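Local coordinates for protein laminin subunit ALPHA-1 (Mus musculus, PDB 2JD4) that forms part of the laminin-111 of basement membranes, its LG4-5 domain pair carrying metal sites and probably the sites by which laminin is held at cell surfaces, at residues L32-Q37 and G170-N175; A72-Q77 and H106-E111; R80-F85 and R91-H96; Y272-R275 and A279-D282; L288-S293 and I297-D302. The protein carries 4 engineered substitutions. One frame throughout, in Å; residues are numbered along the deposited sequence.

Contact 1 of 5, residues L32-Q37 and G170-N175; sequences LVLPLQ and GEIMVN. Engineered in segment 32-37: Q37 (natural residue Asn).
In L34, CG stands opposite the carbonyl carbon (chi1 -53°) and CD1 continues the chain fully extended (chi2 180°), a straight reach that carries this methyl toward CG2 of I172. L36 begins with almost the same first torsion (chi1 -67°), but here it is the other branch that does the touching: the CA-CB bond does not aim at the partner strand, yet CD2 ends beside it. CD2 of L36 lies 4.3 Å from CG2 of V174, whereas CD1 of L34 and CG2 of I172 are a looser 4.5 Å apart. Each meeting is methyl against methyl. The backbones stay well separated, with the CA atoms of L36 and V174 8.5 Å apart, as expected of two sheets packed face to face in the beta-sandwich of a laminin G domain. Residues 32-35 belong to one sheet, bonded to L144 and L146 of strand 143-146; strand 167-174 runs in the other, where I172 packs on V47 and L49. Leucine suits its side of the gap because a flexible, two-methyl tip can span the distance. Beta-branched isoleucine and valine favour the extended backbone and place a methyl close to it. V174 also touches S39.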
# COMPACT_ATOMS: atom_id res chain seq x y z
N LEU A 32 12.85 10.18 0.60
CA LEU A 32 14.14 10.64 1.10
C LEU A 32 14.58 11.71 0.09
O LEU A 32 14.36 11.55 -1.11
CB LEU A 32 15.19 9.52 1.08
CG LEU A 32 15.10 8.31 2.01
CD1 LEU A 32 16.30 7.40 1.77
CD2 LEU A 32 15.08 8.78 3.46
N VAL A 33 15.16 12.79 0.57
CA VAL A 33 15.67 13.84 -0.30
C VAL A 33 17.18 13.73 -0.14
O VAL A 33 17.72 13.99 0.94
CB VAL A 33 15.19 15.23 0.13
CG1 VAL A 33 15.83 16.30 -0.76
CG2 VAL A 33 13.67 15.31 0.04
N LEU A 34 17.85 13.31 -1.21
CA LEU A 34 19.29 13.11 -1.19
C LEU A 34 20.07 14.16 -1.97
O LEU A 34 19.69 14.56 -3.07
CB LEU A 34 19.62 11.73 -1.75
CG LEU A 34 18.90 10.53 -1.12
CD1 LEU A 34 19.35 9.26 -1.82
CD2 LEU A 34 19.20 10.45 0.36
N PRO A 35 21.20 14.62 -1.41
CA PRO A 35 22.04 15.64 -2.06
C PRO A 35 22.82 15.04 -3.23
O PRO A 35 23.23 13.89 -3.17
CB PRO A 35 23.00 16.09 -0.94
CG PRO A 35 22.45 15.46 0.33
CD PRO A 35 21.79 14.20 -0.13
N LEU A 36 23.00 15.82 -4.29
CA LEU A 36 23.80 15.40 -5.44
C LEU A 36 24.94 16.41 -5.47
O LEU A 36 24.72 17.59 -5.75
CB LEU A 36 23.01 15.50 -6.75
CG LEU A 36 21.81 14.59 -6.99
CD1 LEU A 36 21.22 14.88 -8.36
CD2 LEU A 36 22.23 13.14 -6.88
N GLN A 37 26.16 15.98 -5.17
CA GLN A 37 27.28 16.91 -5.15
C GLN A 37 28.34 16.76 -6.24
O GLN A 37 28.75 17.75 -6.84
CB GLN A 37 27.98 16.87 -3.79
CG GLN A 37 27.07 17.11 -2.60
CD GLN A 37 26.67 15.83 -1.90
OE1 GLN A 37 26.08 14.93 -2.51
NE2 GLN A 37 26.99 15.73 -0.62
N GLY A 170 17.36 -0.62 -2.00
CA GLY A 170 18.67 -0.74 -1.41
C GLY A 170 19.53 0.45 -1.77
O GLY A 170 19.07 1.59 -1.77
N GLU A 171 20.79 0.18 -2.11
CA GLU A 171 21.72 1.24 -2.46
C GLU A 171 21.41 1.80 -3.85
O GLU A 171 20.84 1.12 -4.70
CB GLU A 171 23.16 0.70 -2.43
CG GLU A 171 23.60 0.11 -1.08
CD GLU A 171 23.44 1.07 0.08
OE1 GLU A 171 23.59 2.29 -0.13
OE2 GLU A 171 23.17 0.61 1.21
N ILE A 172 21.80 3.05 -4.08
CA ILE A 172 21.59 3.70 -5.37
C ILE A 172 22.83 4.48 -5.79
O ILE A 172 23.48 5.14 -4.97
CB ILE A 172 20.35 4.64 -5.32
CG1 ILE A 172 20.22 5.41 -6.64
CG2 ILE A 172 20.45 5.58 -4.13
CD1 ILE A 172 18.99 6.33 -6.71
N MET A 173 23.16 4.38 -7.07
CA MET A 173 24.32 5.06 -7.63
C MET A 173 23.91 6.02 -8.74
O MET A 173 23.00 5.73 -9.51
CB MET A 173 25.28 4.04 -8.24
CG MET A 173 25.86 3.04 -7.28
SD MET A 173 26.85 1.86 -8.22
CE MET A 173 27.86 2.98 -9.20
N VAL A 174 24.60 7.15 -8.82
CA VAL A 174 24.35 8.14 -9.86
C VAL A 174 25.71 8.42 -10.50
O VAL A 174 26.66 8.81 -9.81
CB VAL A 174 23.77 9.45 -9.28
CG1 VAL A 174 23.66 10.49 -10.38
CG2 VAL A 174 22.39 9.19 -8.69
N ASN A 175 25.82 8.20 -11.81
CA ASN A 175 27.08 8.40 -12.53
C ASN A 175 28.29 7.78 -11.81
O ASN A 175 29.32 8.44 -11.60
CB ASN A 175 27.31 9.91 -12.77
CG ASN A 175 26.31 10.50 -13.76
OD1 ASN A 175 25.32 9.85 -14.11
ND2 ASN A 175 26.56 11.73 -14.21

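Contact 2 of 5, residues A72-Q77 and H106-E111; sequences ATLQLQ and HTVKTE
No flat group stands between L74 and its partners V108 and T110: methyls make the whole contact, and nearby Y61, whose hydroxyl is hydrogen-bonded to T110 OG1, also touches L74. L74 serves both partners with its forked end. Its CD1 approaches CG2 of T110 to 3.8 Å, while CD2 lies 4.2 Å from CG1 of V108 and 4.1 Å from CG2 of T110. The fork thus straddles the T110 methyl with one arm extended to the valine, two residues back along the strand. With OG1 set between the backbone N and the carbonyl carbon (chi1 62°), T110 turns CG2 to the leucine, and its hydroxyl shares a hydrogen bond with Y61 OH. Strand 71-77 lies in one sheet of the laminin G sandwich and strand 106-113 in the other, so this is packing across the hydrophobic interior; the CA atoms of L74 and T110 are 8.0 Å apart. M119 of strand 116-121 also touches L74, while V108 packs on L49 and T110 on V47. Threonine can occupy a buried place here because its two branches part company: the methyl joins the apolar core, and the hydroxyl has its polar need met by a tyrosine.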
# COMPACT_ATOMS: atom_id res chain seq x y z
N ALA A 72 13.65 14.51 -14.85
CA ALA A 72 13.95 13.11 -15.15
C ALA A 72 13.27 12.30 -14.05
O ALA A 72 13.36 12.66 -12.88
CB ALA A 72 15.45 12.87 -15.13
N THR A 73 12.60 11.22 -14.43
CA THR A 73 11.90 10.39 -13.45
C THR A 73 11.79 8.93 -13.87
O THR A 73 11.87 8.59 -15.06
CB THR A 73 10.47 10.95 -13.19
OG1 THR A 73 9.81 10.16 -12.20
CG2 THR A 73 9.65 10.94 -14.47
N LEU A 74 11.64 8.06 -12.87
CA LEU A 74 11.47 6.62 -13.08
C LEU A 74 10.22 6.27 -12.27
O LEU A 74 10.19 6.48 -11.05
CB LEU A 74 12.67 5.83 -12.55
CG LEU A 74 12.51 4.30 -12.60
CD1 LEU A 74 12.48 3.83 -14.05
CD2 LEU A 74 13.65 3.61 -11.86
N GLN A 75 9.20 5.76 -12.95
CA GLN A 75 7.94 5.40 -12.31
C GLN A 75 7.51 3.99 -12.68
O GLN A 75 7.88 3.47 -13.74
CB GLN A 75 6.84 6.38 -12.75
CG GLN A 75 7.08 7.83 -12.37
CD GLN A 75 6.29 8.80 -13.24
OE1 GLN A 75 6.43 8.81 -14.46
NE2 GLN A 75 5.45 9.62 -12.61
N LEU A 76 6.75 3.36 -11.79
CA LEU A 76 6.24 2.02 -12.04
C LEU A 76 4.76 2.20 -12.37
O LEU A 76 4.08 2.99 -11.72
CB LEU A 76 6.37 1.14 -10.80
CG LEU A 76 5.99 -0.33 -11.01
CD1 LEU A 76 7.09 -1.02 -11.83
CD2 LEU A 76 5.81 -1.02 -9.66
N GLN A 77 4.28 1.47 -13.37
CA GLN A 77 2.88 1.56 -13.77
C GLN A 77 2.43 0.21 -14.31
O GLN A 77 3.06 -0.37 -15.20
CB GLN A 77 2.69 2.63 -14.84
CG GLN A 77 1.25 2.75 -15.33
CD GLN A 77 1.09 3.81 -16.41
OE1 GLN A 77 1.04 5.00 -16.12
NE2 GLN A 77 1.00 3.37 -17.66
N HIS A 106 15.46 -7.00 -7.69
CA HIS A 106 15.83 -6.75 -9.08
C HIS A 106 16.82 -5.58 -9.13
O HIS A 106 16.79 -4.70 -8.27
CB HIS A 106 14.60 -6.36 -9.90
CG HIS A 106 13.54 -7.42 -9.95
ND1 HIS A 106 13.71 -8.61 -10.62
CD2 HIS A 106 12.30 -7.46 -9.41
CE1 HIS A 106 12.62 -9.34 -10.49
NE2 HIS A 106 11.75 -8.67 -9.76
N THR A 107 17.70 -5.59 -10.12
CA THR A 107 18.64 -4.50 -10.29
C THR A 107 18.09 -3.69 -11.46
O THR A 107 17.68 -4.26 -12.47
CB THR A 107 20.05 -5.01 -10.63
OG1 THR A 107 20.01 -5.74 -11.86
CG2 THR A 107 20.57 -5.92 -9.52
N VAL A 108 18.07 -2.37 -11.31
CA VAL A 108 17.53 -1.50 -12.36
C VAL A 108 18.52 -0.41 -12.73
O VAL A 108 19.21 0.14 -11.87
CB VAL A 108 16.22 -0.85 -11.89
CG1 VAL A 108 15.75 0.18 -12.92
CG2 VAL A 108 15.15 -1.93 -11.68
N LYS A 109 18.59 -0.09 -14.01
CA LYS A 109 19.49 0.94 -14.49
C LYS A 109 18.77 1.80 -15.53
O LYS A 109 18.12 1.28 -16.43
CB LYS A 109 20.74 0.31 -15.10
CG LYS A 109 21.79 1.32 -15.56
CD LYS A 109 22.74 0.71 -16.58
CE LYS A 109 23.44 -0.54 -16.06
NZ LYS A 109 24.31 -1.14 -17.11
N THR A 110 18.87 3.12 -15.39
CA THR A 110 18.27 4.03 -16.35
C THR A 110 19.41 4.89 -16.87
O THR A 110 20.21 5.41 -16.08
CB THR A 110 17.17 4.93 -15.72
OG1 THR A 110 17.74 5.77 -14.71
CG2 THR A 110 16.07 4.08 -15.11
N GLU A 111 19.51 5.03 -18.18
CA GLU A 111 20.60 5.79 -18.76
C GLU A 111 20.29 6.77 -19.87
O GLU A 111 19.73 6.40 -20.90
CB GLU A 111 21.68 4.85 -19.27
CG GLU A 111 22.58 4.26 -18.22
CD GLU A 111 23.69 3.44 -18.82
OE1 GLU A 111 23.58 2.19 -18.83
OE2 GLU A 111 24.67 4.04 -19.32

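Contact 3 of 5, residues R80-F85 and R91-H96; sequences RLHFMF and RTKVSH
M84 meets the neighbouring strand with nearly its whole length. Its CB sits 3.4 Å from the carbonyl O of T92; CG, turned between the backbone N and the carbonyl carbon (chi1 76°), passes R91 CD; SD presses on that same R91 CD at 3.3 Å; and the chain then bends so that CE ends 3.7 Å from K93 NZ. The thioether suits such a place, being apolar enough to run beside the K93 chain and to cross R91 at its CD, while R91 NH1 finds its polar partner in Y71 OH. On the same face H82 ND1 and S95 OG share a hydrogen bond of 3.0 Å, the hydroxyl lying at the ring's edge. Strands 80-86 and 91-95 form an antiparallel beta hairpin at the margin of one sheet of the laminin G sandwich, stitched by paired backbone bonds between F83 and V94 and between F85 and T92. The F83 N to V94 O bond measures 2.8 Å. Beyond them, a water bridges L81 N and H96 O. The opposite face, with F83, F85, T92 and V94, turns inward to M119 and A117. There T92 CB rests over one face of the F85 ring, a CH-pi contact 4.0 Å from its centroid, and T92 OG1 bonds V132 N. Putting an alanine at F85 would probably open a gap under T92 and leave Y112, whose ring meets this one, without its aromatic neighbour. CD2 of F83 touches CG2 of V94 at 4.1 Å.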
# COMPACT_ATOMS: atom_id res chain seq x y z
N ARG A 80 5.05 -2.36 -14.47
CA ARG A 80 6.21 -2.19 -15.35
C ARG A 80 6.87 -0.81 -15.25
O ARG A 80 6.23 0.18 -14.89
CB ARG A 80 5.82 -2.48 -16.80
CG ARG A 80 5.45 -3.94 -17.04
CD ARG A 80 5.32 -4.26 -18.52
NE ARG A 80 5.25 -5.71 -18.76
CZ ARG A 80 4.23 -6.49 -18.41
NH1 ARG A 80 3.17 -5.97 -17.80
NH2 ARG A 80 4.28 -7.79 -18.65
N LEU A 81 8.15 -0.76 -15.60
CA LEU A 81 8.95 0.46 -15.53
C LEU A 81 8.93 1.41 -16.72
O LEU A 81 8.95 0.98 -17.88
CB LEU A 81 10.41 0.09 -15.22
CG LEU A 81 10.65 -0.64 -13.90
CD1 LEU A 81 12.10 -1.12 -13.81
CD2 LEU A 81 10.31 0.29 -12.75
N HIS A 82 8.89 2.71 -16.42
CA HIS A 82 8.89 3.78 -17.42
C HIS A 82 9.90 4.85 -16.99
O HIS A 82 9.84 5.36 -15.87
CB HIS A 82 7.50 4.41 -17.52
CG HIS A 82 6.43 3.44 -17.92
ND1 HIS A 82 6.18 3.11 -19.23
CD2 HIS A 82 5.57 2.70 -17.17
CE1 HIS A 82 5.21 2.20 -19.28
NE2 HIS A 82 4.83 1.94 -18.04
N PHE A 83 10.83 5.18 -17.89
CA PHE A 83 11.87 6.19 -17.65
C PHE A 83 11.68 7.33 -18.64
O PHE A 83 11.66 7.11 -19.85
CB PHE A 83 13.26 5.53 -17.85
CG PHE A 83 14.41 6.51 -17.93
CD1 PHE A 83 14.55 7.54 -17.00
CD2 PHE A 83 15.40 6.36 -18.91
CE1 PHE A 83 15.67 8.40 -17.03
CE2 PHE A 83 16.50 7.22 -18.96
CZ PHE A 83 16.64 8.24 -18.02
N MET A 84 11.53 8.55 -18.13
CA MET A 84 11.36 9.70 -19.02
C MET A 84 12.01 10.97 -18.49
O MET A 84 12.16 11.17 -17.27
CB MET A 84 9.87 9.96 -19.29
CG MET A 84 9.11 10.61 -18.15
SD MET A 84 7.39 11.00 -18.63
CE MET A 84 6.63 9.38 -18.51
N PHE A 85 12.41 11.85 -19.40
CA PHE A 85 13.04 13.11 -19.05
C PHE A 85 12.78 14.14 -20.14
O PHE A 85 12.42 13.79 -21.26
CB PHE A 85 14.56 12.91 -18.87
CG PHE A 85 15.24 12.33 -20.08
CD1 PHE A 85 15.67 13.15 -21.12
CD2 PHE A 85 15.43 10.96 -20.19
CE1 PHE A 85 16.28 12.61 -22.26
CE2 PHE A 85 16.04 10.41 -21.32
CZ PHE A 85 16.47 11.24 -22.36
N ARG A 91 10.02 15.86 -24.57
CA ARG A 91 10.16 14.70 -23.70
C ARG A 91 10.60 13.42 -24.42
O ARG A 91 10.15 13.12 -25.53
CB ARG A 91 8.84 14.44 -22.97
CG ARG A 91 8.85 13.22 -22.06
CD ARG A 91 7.77 13.33 -20.98
NE ARG A 91 6.44 13.13 -21.51
CZ ARG A 91 5.34 13.73 -21.06
NH1 ARG A 91 5.42 14.60 -20.06
NH2 ARG A 91 4.17 13.48 -21.62
N THR A 92 11.50 12.68 -23.79
CA THR A 92 11.98 11.41 -24.33
C THR A 92 11.48 10.35 -23.34
O THR A 92 11.58 10.55 -22.13
CB THR A 92 13.52 11.35 -24.40
OG1 THR A 92 14.01 12.39 -25.26
CG2 THR A 92 13.98 10.01 -24.93
N LYS A 93 10.94 9.25 -23.84
CA LYS A 93 10.43 8.20 -22.96
C LYS A 93 10.92 6.81 -23.34
O LYS A 93 11.03 6.49 -24.52
CB LYS A 93 8.90 8.22 -22.94
CG LYS A 93 8.27 7.18 -22.04
CD LYS A 93 6.78 7.45 -21.84
CE LYS A 93 6.17 6.50 -20.82
NZ LYS A 93 4.76 6.87 -20.49
N VAL A 94 11.21 5.99 -22.34
CA VAL A 94 11.67 4.62 -22.56
C VAL A 94 10.89 3.69 -21.64
O VAL A 94 10.61 4.04 -20.49
CB VAL A 94 13.17 4.44 -22.22
CG1 VAL A 94 13.68 3.15 -22.83
CG2 VAL A 94 13.97 5.64 -22.70
N SER A 95 10.53 2.51 -22.14
CA SER A 95 9.79 1.54 -21.35
C SER A 95 10.52 0.21 -21.39
O SER A 95 11.34 -0.04 -22.28
CB SER A 95 8.37 1.35 -21.89
OG SER A 95 7.61 2.55 -21.77
N HIS A 96 10.25 -0.65 -20.41
CA HIS A 96 10.87 -1.96 -20.35
C HIS A 96 9.77 -2.98 -20.07
O HIS A 96 8.88 -2.73 -19.25
CB HIS A 96 11.93 -1.99 -19.25
CG HIS A 96 12.83 -3.19 -19.30
ND1 HIS A 96 14.15 -3.12 -19.69
CD2 HIS A 96 12.59 -4.49 -19.03
CE1 HIS A 96 14.68 -4.32 -19.65
NE2 HIS A 96 13.76 -5.18 -19.25
O HOH W 1 9.56 -3.01 -16.57

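Contact 4 of 5, residues Y272-R275 and A279-D282; sequences YQPR and ALCD
P274 faces A279 across a short loop, their CA atoms 6.5 Å apart, the chain extended at the proline (psi 161°) and turning at A279 and L280. The two pieces meet through carbon alone. CB of P274 lies 3.8 Å from CB of A279, and its CG, a little farther along the ring, reaches the same methyl at 4.1 Å and L280 CG at 4.2 Å. The CB and CG atoms of the proline thus meet both residues. L280 extends past the proline to Y272, where CD1 comes to the edge of the tyrosine ring, near its plane, 4.4 Å from CE2. Over one face of that ring, toward its rim, sits the backbone N of P274, so the proline also packs on the tyrosine that precedes it by two. The loop joins strand 267-272 to strand 286-293 in the second laminin G domain, and it carries C281, whose disulfide to C9 ties the N-terminal part of the chain to this domain; C281 is also bonded through its backbone to A10. Proline suits the loop because its ring holds the backbone stiff and offers a compact apolar surface. Alanine allows the chain to come close, while leucine, the larger of the two partners, is buried and packs on V257. Beyond C281, the carboxylate of D282 accepts hydrogen bonds from H286 NE2 and K284 N through OD1.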
# COMPACT_ATOMS: atom_id res chain seq x y z
N TYR A 272 -20.10 -16.67 11.00
CA TYR A 272 -19.39 -17.79 10.39
C TYR A 272 -18.47 -18.48 11.40
O TYR A 272 -17.52 -17.87 11.89
CB TYR A 272 -18.53 -17.34 9.20
CG TYR A 272 -17.64 -18.44 8.67
CD1 TYR A 272 -18.18 -19.57 8.05
CD2 TYR A 272 -16.25 -18.38 8.84
CE1 TYR A 272 -17.36 -20.61 7.61
CE2 TYR A 272 -15.43 -19.42 8.40
CZ TYR A 272 -15.99 -20.53 7.79
OH TYR A 272 -15.19 -21.56 7.35
N GLN A 273 -18.76 -19.74 11.70
CA GLN A 273 -17.93 -20.48 12.64
C GLN A 273 -17.33 -21.70 11.95
O GLN A 273 -18.05 -22.57 11.47
CB GLN A 273 -18.74 -20.93 13.85
CG GLN A 273 -17.95 -21.77 14.84
CD GLN A 273 -18.63 -21.90 16.18
OE1 GLN A 273 -19.77 -22.35 16.27
NE2 GLN A 273 -17.93 -21.50 17.24
N PRO A 274 -15.99 -21.77 11.88
CA PRO A 274 -15.29 -22.89 11.25
C PRO A 274 -15.33 -24.17 12.08
O PRO A 274 -15.58 -24.12 13.29
CB PRO A 274 -13.87 -22.35 11.08
CG PRO A 274 -13.71 -21.50 12.31
CD PRO A 274 -15.03 -20.75 12.36
N ARG A 275 -15.08 -25.31 11.44
CA ARG A 275 -15.09 -26.61 12.11
C ARG A 275 -14.16 -26.61 13.32
O ARG A 275 -14.52 -27.13 14.38
CB ARG A 275 -14.65 -27.71 11.14
CG ARG A 275 -15.32 -27.67 9.78
CD ARG A 275 -14.97 -28.92 8.98
NE ARG A 275 -15.17 -28.75 7.54
CZ ARG A 275 -14.42 -27.96 6.77
NH1 ARG A 275 -13.41 -27.27 7.30
NH2 ARG A 275 -14.68 -27.86 5.47
N ALA A 279 -8.92 -22.76 13.34
CA ALA A 279 -8.84 -22.82 11.89
C ALA A 279 -8.42 -21.51 11.23
O ALA A 279 -7.56 -21.50 10.34
CB ALA A 279 -10.18 -23.27 11.31
N LEU A 280 -9.03 -20.40 11.66
CA LEU A 280 -8.72 -19.10 11.06
C LEU A 280 -7.43 -18.43 11.54
O LEU A 280 -6.91 -17.55 10.86
CB LEU A 280 -9.90 -18.14 11.26
CG LEU A 280 -11.21 -18.55 10.58
CD1 LEU A 280 -12.28 -17.49 10.82
CD2 LEU A 280 -10.98 -18.72 9.08
N CYS A 281 -6.90 -18.84 12.69
CA CYS A 281 -5.67 -18.24 13.18
C CYS A 281 -4.48 -19.15 12.88
O CYS A 281 -3.53 -19.24 13.67
CB CYS A 281 -5.77 -17.94 14.68
SG CYS A 281 -5.91 -19.36 15.81
N ASP A 282 -4.53 -19.81 11.73
CA ASP A 282 -3.47 -20.72 11.31
C ASP A 282 -2.32 -20.04 10.58
O ASP A 282 -1.36 -20.69 10.16
CB ASP A 282 -4.06 -21.85 10.43
CG ASP A 282 -4.68 -21.34 9.13
OD1 ASP A 282 -4.87 -20.11 8.98
OD2 ASP A 282 -5.00 -22.18 8.26

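Contact 5 of 5, residues L288-S293 and I297-D302; sequences LQAHKS and IVLTVD
Backbone hydrogen bonds come first: Q289 pairs with T300, and H291 with V298, each through both its N-H and its carbonyl. The bond from T300 N to Q289 O is 2.6 Å, that from V298 N to H291 O 2.9 Å. Between these pairs CA-H...O contacts fill the ladder, among them A290 CA to V298 O at 3.2 Å. Apolar packing lies on the face of L288, A290 and L299. CG of L299 is anti to the backbone N (chi1 172°), and its CD1 lies 4.2 Å from L288 CD2 and 4.3 Å from A290 CB, the small alanine sitting beside the bulkier leucine. On the opposite face Q289 and T300 run side by side, their CB atoms 3.8 Å apart. Polar ends look outside the pair: T300 OG1 bonds S305 OG, and H291 NE2 bonds D221 OD2. The two strands form an antiparallel hairpin of the second laminin G domain. Its chemistry implies an inward face, with A290 on F259, L299 on Y272 and L288 on L226 and F228, that can admit K292 because carbonyls of T316, L220 and R219 satisfy the buried amine; the other, partly exposed face is mainly polar, with V298 among Q289, H291 and T300.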
# COMPACT_ATOMS: atom_id res chain seq x y z
N LEU A 288 -12.48 -13.43 2.23
CA LEU A 288 -13.68 -13.01 2.93
C LEU A 288 -14.54 -12.13 2.04
O LEU A 288 -14.05 -11.18 1.41
CB LEU A 288 -13.30 -12.27 4.22
CG LEU A 288 -14.39 -11.85 5.21
CD1 LEU A 288 -13.73 -11.46 6.52
CD2 LEU A 288 -15.20 -10.69 4.64
N GLN A 289 -15.83 -12.45 1.98
CA GLN A 289 -16.79 -11.70 1.18
C GLN A 289 -17.98 -11.37 2.07
O GLN A 289 -18.51 -12.24 2.75
CB GLN A 289 -17.26 -12.53 -0.01
CG GLN A 289 -16.17 -12.99 -0.95
CD GLN A 289 -16.67 -14.01 -1.96
OE1 GLN A 289 -17.60 -13.75 -2.73
NE2 GLN A 289 -16.06 -15.19 -1.97
N ALA A 290 -18.39 -10.11 2.07
CA ALA A 290 -19.53 -9.68 2.86
C ALA A 290 -20.38 -8.78 1.97
O ALA A 290 -19.97 -7.67 1.64
CB ALA A 290 -19.06 -8.92 4.10
N HIS A 291 -21.55 -9.27 1.58
CA HIS A 291 -22.42 -8.50 0.70
C HIS A 291 -23.69 -8.00 1.37
O HIS A 291 -24.42 -8.76 1.99
CB HIS A 291 -22.80 -9.36 -0.52
CG HIS A 291 -23.45 -8.59 -1.63
ND1 HIS A 291 -24.02 -9.20 -2.72
CD2 HIS A 291 -23.60 -7.25 -1.83
CE1 HIS A 291 -24.49 -8.28 -3.55
NE2 HIS A 291 -24.25 -7.09 -3.03
N LYS A 292 -23.94 -6.70 1.24
CA LYS A 292 -25.14 -6.09 1.81
C LYS A 292 -26.03 -5.64 0.65
O LYS A 292 -25.59 -4.87 -0.21
CB LYS A 292 -24.79 -4.87 2.66
CG LYS A 292 -26.02 -4.15 3.22
CD LYS A 292 -25.68 -2.75 3.68
CE LYS A 292 -26.86 -2.10 4.40
NZ LYS A 292 -28.06 -1.94 3.53
N SER A 293 -27.26 -6.13 0.64
CA SER A 293 -28.23 -5.76 -0.39
C SER A 293 -29.53 -5.37 0.31
O SER A 293 -29.64 -5.49 1.53
CB SER A 293 -28.47 -6.93 -1.34
OG SER A 293 -29.02 -8.04 -0.65
N ILE A 297 -28.21 -9.95 3.80
CA ILE A 297 -26.85 -9.85 4.30
C ILE A 297 -26.16 -11.20 4.13
O ILE A 297 -26.60 -12.20 4.70
CB ILE A 297 -26.85 -9.46 5.80
CG1 ILE A 297 -27.24 -7.99 5.95
CG2 ILE A 297 -25.50 -9.72 6.42
CD1 ILE A 297 -27.45 -7.55 7.38
N VAL A 298 -25.10 -11.23 3.33
CA VAL A 298 -24.38 -12.48 3.08
C VAL A 298 -22.89 -12.40 3.42
O VAL A 298 -22.17 -11.52 2.95
CB VAL A 298 -24.51 -12.89 1.59
CG1 VAL A 298 -23.78 -14.20 1.34
CG2 VAL A 298 -25.99 -13.01 1.20
N LEU A 299 -22.44 -13.34 4.25
CA LEU A 299 -21.04 -13.44 4.66
C LEU A 299 -20.46 -14.74 4.10
O LEU A 299 -21.02 -15.82 4.32
CB LEU A 299 -20.92 -13.45 6.19
CG LEU A 299 -19.50 -13.73 6.72
CD1 LEU A 299 -18.53 -12.70 6.17
CD2 LEU A 299 -19.50 -13.73 8.24
N THR A 300 -19.35 -14.63 3.39
CA THR A 300 -18.71 -15.80 2.80
C THR A 300 -17.23 -15.86 3.18
O THR A 300 -16.48 -14.92 2.91
CB THR A 300 -18.84 -15.77 1.27
OG1 THR A 300 -20.21 -15.60 0.91
CG2 THR A 300 -18.32 -17.07 0.67
N VAL A 301 -16.83 -16.95 3.83
CA VAL A 301 -15.44 -17.13 4.25
C VAL A 301 -14.91 -18.42 3.62
O VAL A 301 -15.48 -19.50 3.82
CB VAL A 301 -15.31 -17.23 5.78
CG1 VAL A 301 -13.84 -17.34 6.16
CG2 VAL A 301 -15.93 -16.00 6.44
N ASP A 302 -13.83 -18.30 2.87
CA ASP A 302 -13.23 -19.44 2.19
C ASP A 302 -14.27 -20.21 1.38
O ASP A 302 -14.23 -21.44 1.31
CB ASP A 302 -12.54 -20.37 3.19
CG ASP A 302 -11.34 -19.73 3.86
OD1 ASP A 302 -10.68 -18.89 3.21
OD2 ASP A 302 -11.04 -20.08 5.03

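Contacts 1 to 3 belong to the first laminin G domain and contacts 4 and 5 to the second, with contact 1 about 48 Å from either of the latter, centre to centre. Contacts 1 and 2 are buried and join opposite sheets through sparse methyl packing, whereas contacts 3 and 5 join neighbouring strands within a sheet, have the backbone as their main adhesive and are partly open to solvent. Contact 2 adjoins contact 3 directly, since strands 71-77 and 80-86 are bonded side by side. Contact 4, in the partly buried loop that follows strand 267-272, is carbon-to-carbon packing with a disulfide beside it; it touches contact 5 where CD2 of Y272 lies 3.4 Å from CG2 of V301.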